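Local coordinates for protein phosphotransferase system, HPr-related proteins (Thermoanaerobacter tengcongensis, PDB 3LE5) that probably serves as a general phosphocarrier of the phosphoenolpyruvate-dependent sugar phosphotransferase system, which phosphorylates sugars as they cross the cell membrane, at residues W34-N39 with V60-A65. Numbering follows the deposited sequence.
Sequences WVEKDN and VVKLSA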
loop_
_atom_site.group_PDB
_atom_site.type_symbol
_atom_site.label_atom_id
_atom_site.label_comp_id
_atom_site.label_asym_id
_atom_site.label_seq_id
_atom_site.Cartn_x
_atom_site.Cartn_y
_atom_site.Cartn_z
ATOM N N TRP A 34 15.270 1.717 7.542
ATOM C CA TRP A 34 15.297 0.561 6.641
ATOM C C TRP A 34 14.504 -0.609 7.197
ATOM O O TRP A 34 14.384 -0.771 8.412
ATOM C CB TRP A 34 16.724 0.069 6.411
ATOM C CG TRP A 34 17.682 1.116 5.990
ATOM C CD1 TRP A 34 18.006 1.467 4.709
ATOM C CD2 TRP A 34 18.468 1.952 6.851
ATOM N NE1 TRP A 34 18.940 2.474 4.721
ATOM C CE2 TRP A 34 19.241 2.792 6.024
ATOM C CE3 TRP A 34 18.592 2.076 8.243
ATOM C CZ2 TRP A 34 20.130 3.745 6.546
ATOM C CZ3 TRP A 34 19.472 3.021 8.758
ATOM C CH2 TRP A 34 20.230 3.842 7.911
ATOM N N VAL A 35 13.984 -1.438 6.298
ATOM C CA VAL A 35 13.342 -2.684 6.691
ATOM C C VAL A 35 13.942 -3.851 5.912
ATOM O O VAL A 35 13.879 -3.901 4.685
ATOM C CB VAL A 35 11.816 -2.645 6.502
ATOM C CG1 VAL A 35 11.185 -3.868 7.149
ATOM C CG2 VAL A 35 11.238 -1.378 7.105
ATOM N N GLU A 36 14.529 -4.786 6.648
ATOM C CA GLU A 36 15.273 -5.879 6.066
ATOM C C GLU A 36 14.561 -7.185 6.387
ATOM O O GLU A 36 14.400 -7.547 7.550
ATOM C CB GLU A 36 16.694 -5.868 6.637
ATOM C CG GLU A 36 17.646 -6.915 6.080
ATOM C CD GLU A 36 18.999 -6.891 6.787
ATOM O OE1 GLU A 36 19.441 -5.786 7.180
ATOM O OE2 GLU A 36 19.617 -7.971 6.955
ATOM N N LYS A 37 14.106 -7.881 5.353
ATOM C CA LYS A 37 13.503 -9.192 5.544
ATOM C C LYS A 37 14.225 -10.226 4.702
ATOM O O LYS A 37 14.112 -10.215 3.477
ATOM C CB LYS A 37 12.020 -9.187 5.174
ATOM C CG LYS A 37 11.343 -10.503 5.492
ATOM C CD LYS A 37 10.219 -10.801 4.532
ATOM C CE LYS A 37 9.918 -12.288 4.508
ATOM N NZ LYS A 37 8.933 -12.630 3.449
ATOM N N ASP A 38 14.961 -11.116 5.364
ATOM C CA ASP A 38 15.708 -12.176 4.685
ATOM C C ASP A 38 16.749 -11.587 3.740
ATOM O O ASP A 38 16.833 -11.972 2.567
ATOM C CB ASP A 38 14.763 -13.115 3.922
ATOM N N ASN A 39 17.539 -10.653 4.262
ATOM C CA ASN A 39 18.553 -9.956 3.471
ATOM C C ASN A 39 17.993 -9.135 2.303
ATOM O O ASN A 39 18.613 -9.027 1.244
ATOM C CB ASN A 39 19.634 -10.928 2.999
ATOM C CG ASN A 39 20.568 -11.324 4.111
ATOM O OD1 ASN A 39 20.498 -10.775 5.208
ATOM N ND2 ASN A 39 21.450 -12.279 3.841
ATOM N N VAL A 60 9.594 -12.290 10.757
ATOM C CA VAL A 60 10.532 -11.474 11.504
ATOM C C VAL A 60 11.332 -10.650 10.517
ATOM O O VAL A 60 11.872 -11.173 9.538
ATOM C CB VAL A 60 11.487 -12.316 12.351
ATOM C CG1 VAL A 60 12.490 -11.418 13.034
ATOM C CG2 VAL A 60 10.709 -13.120 13.377
ATOM N N VAL A 61 11.381 -9.350 10.766
ATOM C CA VAL A 61 12.196 -8.452 9.965
ATOM C C VAL A 61 13.128 -7.677 10.877
ATOM O O VAL A 61 12.920 -7.617 12.093
ATOM C CB VAL A 61 11.340 -7.451 9.167
ATOM C CG1 VAL A 61 10.402 -8.183 8.214
ATOM C CG2 VAL A 61 10.565 -6.545 10.116
ATOM N N LYS A 62 14.158 -7.088 10.278
ATOM C CA LYS A 62 15.107 -6.263 11.000
ATOM C C LYS A 62 14.789 -4.796 10.726
ATOM O O LYS A 62 14.844 -4.346 9.582
ATOM C CB LYS A 62 16.532 -6.602 10.562
ATOM C CG LYS A 62 17.595 -6.263 11.584
ATOM C CD LYS A 62 18.982 -6.643 11.088
ATOM C CE LYS A 62 19.509 -5.634 10.080
ATOM N NZ LYS A 62 20.965 -5.812 9.818
ATOM N N LEU A 63 14.432 -4.068 11.781
ATOM C CA LEU A 63 14.105 -2.640 11.706
ATOM C C LEU A 63 15.282 -1.776 12.129
ATOM O O LEU A 63 15.673 -1.804 13.293
ATOM C CB LEU A 63 12.950 -2.314 12.657
ATOM C CG LEU A 63 11.512 -2.261 12.166
ATOM C CD1 LEU A 63 10.626 -1.893 13.334
ATOM C CD2 LEU A 63 11.388 -1.245 11.046
ATOM N N SER A 64 15.837 -0.989 11.215
ATOM C CA SER A 64 16.938 -0.114 11.601
ATOM C C SER A 64 16.667 1.347 11.294
ATOM O O SER A 64 15.930 1.670 10.376
ATOM C CB SER A 64 18.272 -0.570 10.987
ATOM O OG SER A 64 18.219 -0.638 9.575
ATOM N N ALA A 65 17.262 2.225 12.092
ATOM C CA ALA A 65 17.154 3.661 11.894
ATOM C C ALA A 65 18.493 4.298 12.234
ATOM O O ALA A 65 19.252 3.769 13.036
ATOM C CB ALA A 65 16.046 4.243 12.767
HETATM O O HOH W 1 14.915 -11.230 8.489
#
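W34 and S64 form a hydrogen-bonded antiparallel pair, W34 N giving to S64 O at 2.9 Å and S64 N returning to W34 O at 3.2 Å. Two residues on, E36 and K62 repeat the pattern, and the bond from K62 N to E36 O is nearly straight (175°). Past the end of strand 32-36 a water takes over, accepting from D38 N and donating to V60 O.

On the face carrying W34, E36, K62 and S64, the indole leans across the strand gap: with CG anti to its own carbonyl carbon (chi1 -52°), the six-membered ring comes obliquely up to S64, CE3 lying 3.0 Å from S64 OG, and CZ3 extends to the A65 backbone. K41 adds a cation-pi contact. A serine in place of W34 would probably strip S64 OG and the A65 backbone of the ring packed against them and leave K41 without its aromatic partner. E36 and K62 run alongside each other, the lysine bending at chi3 (77°) so that NZ meets E36 OE1 in a 3.0 Å salt bridge.

On the opposite face V35, V61 and L63 make an apolar cluster. V35 CG2 touches L63 CD2 at 3.9 Å, V35 CG1 meets V61 CG2, and F22 of helix 18-27 packs on both V35 and L63.

Strand 60-66 also pairs with a strand of the second subunit, probably its strand 2-7 standing in for the chain's own, as in a domain swap; together they make the four-stranded, helix-backed sheet of the HPr open-faced beta-sandwich.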